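Local coordinates for protein cellulosomal scaffoldin (Acetivibrio cellulolyticus, PDB 3ZQW) that probably cleaves beta-1,4-glucosidic linkages in cellulose as part of a cellulosomal scaffoldin, and is represented here by its family 3b carbohydrate-binding module, a calcium-containing beta-sandwich, at residues C59-V64 against E105-F110. Numbering follows the deposited sequence. Where two conformers were deposited one is given.
Sequences CDWSPV and EVQGRF
The indole of Trp61, in the conformer given, meets the carboxylate of Glu105 at its edge, with Glu105 CD in the ring plane and the two planes turned 81° apart; Pro63 CD sits over one face, 3.8 Å off the plane and displaced toward the edge of the ring. In this same conformer Trp61 CZ3 also presses on Glu105 CB at 3.4 Å, and Gln107 OE1 lies near the ring plane beside CE3. With CG anti to the backbone N (chi1 170°), the indole reaches along the neighbouring strand to Glu105. The other flat pair, Asp60 and Arg109, is almost coplanar: Arg109 grips the carboxylate side-on, NE to OD2 at 2.8 Å and NH2 to OD1 at 2.9 Å, each oxygen using its syn lone pair. A bend at chi3 (-67°) brings the guanidinium round to Asp60. One water donates to Asp60 OD2 and accepts from Gln107 NE2, while Lys25 holds Gln107 OE1 and Tyr133 holds Glu105 OE1.

Beneath these groups the edge strand 55-61 pairs antiparallel with 103-112 through a classic beta bulge. Asp60 N donates to Gln107 O at 2.9 Å, Trp61 N adds a weak bond to the same oxygen, and Gln107 N returns one to Trp61 O. Beyond the strand end, Ser62 OG donates to Glu105 O at 2.8 Å, in the carbonyl plane. Cys59 and Val106 point to the other side, where both touch Val69 of the facing sheet. The paired, coplanar bonds resist rotation of either charged group, so the salt bridge probably fixes the bulged Asp60 at the sheet edge, and its negative charge is probably balanced largely by Arg109.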
loop_
_atom_site.group_PDB
_atom_site.type_symbol
_atom_site.label_atom_id
_atom_site.label_comp_id
_atom_site.label_asym_id
_atom_site.label_seq_id
_atom_site.Cartn_x
_atom_site.Cartn_y
_atom_site.Cartn_z
ATOM N N CYS A 59 8.123 4.897 5.236
ATOM C CA CYS A 59 8.322 3.465 5.404
ATOM C C CYS A 59 9.214 3.288 6.617
ATOM O O CYS A 59 10.356 3.748 6.624
ATOM C CB CYS A 59 8.941 2.824 4.171
ATOM S SG CYS A 59 9.220 1.046 4.422
ATOM N N ASP A 60 8.688 2.696 7.678
ATOM C CA ASP A 60 9.489 2.447 8.874
ATOM C C ASP A 60 10.358 1.226 8.753
ATOM O O ASP A 60 11.454 1.188 9.309
ATOM C CB ASP A 60 8.579 2.352 10.089
ATOM C CG ASP A 60 7.813 3.629 10.338
ATOM O OD1 ASP A 60 8.392 4.731 10.218
ATOM O OD2 ASP A 60 6.622 3.542 10.647
ATOM N N TRP A 61 9.893 0.232 8.015
ATOM C CA TRP A 61 10.647 -1.000 7.903
ATOM C C TRP A 61 10.237 -1.793 6.676
ATOM O O TRP A 61 9.041 -2.000 6.415
ATOM C CB TRP A 61 10.471 -1.853 9.167
ATOM C CG TRP A 61 11.032 -3.218 8.983
ATOM C CD1 TRP A 61 12.350 -3.569 8.871
ATOM C CD2 TRP A 61 10.285 -4.423 8.858
ATOM N NE1 TRP A 61 12.460 -4.920 8.681
ATOM C CE2 TRP A 61 11.203 -5.471 8.671
ATOM C CE3 TRP A 61 8.917 -4.720 8.886
ATOM C CZ2 TRP A 61 10.799 -6.796 8.504
ATOM C CZ3 TRP A 61 8.519 -6.030 8.729
ATOM C CH2 TRP A 61 9.451 -7.050 8.536
ATOM N N SER A 62 11.254 -2.258 5.950
ATOM C CA SER A 62 11.099 -3.298 4.961
ATOM C C SER A 62 12.441 -3.989 4.838
ATOM O O SER A 62 13.466 -3.325 4.888
ATOM C CB SER A 62 10.707 -2.725 3.597
ATOM O OG SER A 62 10.570 -3.750 2.632
ATOM N N PRO A 63 12.443 -5.315 4.644
ATOM C CA PRO A 63 13.725 -5.987 4.423
ATOM C C PRO A 63 14.533 -5.431 3.247
ATOM O O PRO A 63 15.744 -5.605 3.211
ATOM C CB PRO A 63 13.303 -7.439 4.165
ATOM C CG PRO A 63 12.001 -7.597 4.807
ATOM C CD PRO A 63 11.327 -6.271 4.710
ATOM N N VAL A 64 13.881 -4.793 2.288
ATOM C CA VAL A 64 14.632 -4.242 1.156
ATOM C C VAL A 64 15.304 -2.912 1.473
ATOM O O VAL A 64 16.013 -2.383 0.631
ATOM C CB VAL A 64 13.760 -4.109 -0.100
ATOM C CG1 VAL A 64 13.136 -5.438 -0.427
ATOM C CG2 VAL A 64 12.736 -2.999 0.093
ATOM N N GLU A 105 7.880 -7.811 3.806
ATOM C CA GLU A 105 6.927 -6.890 4.401
ATOM C C GLU A 105 7.290 -5.463 4.023
ATOM O O GLU A 105 8.463 -5.139 3.847
ATOM C CB GLU A 105 6.926 -7.033 5.928
ATOM C CG GLU A 105 6.414 -8.411 6.388
ATOM C CD GLU A 105 6.204 -8.565 7.893
ATOM O OE1 GLU A 105 5.587 -7.692 8.536
ATOM O OE2 GLU A 105 6.633 -9.620 8.426
ATOM N N VAL A 106 6.270 -4.614 3.956
ATOM C CA VAL A 106 6.433 -3.190 3.777
ATOM C C VAL A 106 5.521 -2.514 4.804
ATOM O O VAL A 106 4.309 -2.606 4.708
ATOM C CB VAL A 106 6.046 -2.770 2.364
ATOM C CG1 VAL A 106 6.217 -1.291 2.204
ATOM C CG2 VAL A 106 6.881 -3.544 1.331
ATOM N N GLN A 107 6.134 -1.876 5.804
ATOM C CA GLN A 107 5.406 -1.325 6.944
ATOM C C GLN A 107 5.598 0.176 6.973
ATOM O O GLN A 107 6.721 0.658 7.034
ATOM C CB GLN A 107 5.937 -1.954 8.229
ATOM C CG GLN A 107 5.329 -1.393 9.481
ATOM C CD GLN A 107 5.682 -2.254 10.677
ATOM O OE1 GLN A 107 5.583 -3.473 10.602
ATOM N NE2 GLN A 107 6.110 -1.640 11.770
ATOM N N GLY A 108 4.527 0.929 6.964
ATOM C CA GLY A 108 4.697 2.362 7.058
ATOM C C GLY A 108 3.459 3.038 7.555
ATOM O O GLY A 108 2.526 2.416 8.050
ATOM N N ARG A 109 3.517 4.359 7.471
ATOM C CA ARG A 109 2.541 5.247 8.066
ATOM C C ARG A 109 2.400 6.456 7.180
ATOM O O ARG A 109 3.350 6.852 6.513
ATOM C CB ARG A 109 2.994 5.795 9.472
ATOM C CG ARG A 109 3.154 4.742 10.544
ATOM C CD ARG A 109 3.826 5.387 11.751
ATOM N NE ARG A 109 5.193 5.767 11.431
ATOM C CZ ARG A 109 5.672 7.000 11.276
ATOM N NH1 ARG A 109 4.939 8.082 11.536
ATOM N NH2 ARG A 109 6.916 7.143 10.854
ATOM N N PHE A 110 1.247 7.099 7.248
ATOM C CA PHE A 110 1.115 8.415 6.688
ATOM C C PHE A 110 0.243 9.289 7.549
ATOM O O PHE A 110 -0.588 8.815 8.325
ATOM C CB PHE A 110 0.691 8.397 5.216
ATOM C CG PHE A 110 -0.661 7.795 4.872
ATOM C CD1 PHE A 110 -0.791 6.462 4.553
ATOM C CD2 PHE A 110 -1.768 8.607 4.767
ATOM C CE1 PHE A 110 -2.004 5.944 4.115
ATOM C CE2 PHE A 110 -2.977 8.101 4.320
ATOM C CZ PHE A 110 -3.100 6.789 3.988
HETATM O O HOH W 1 5.718 1.248 11.763
#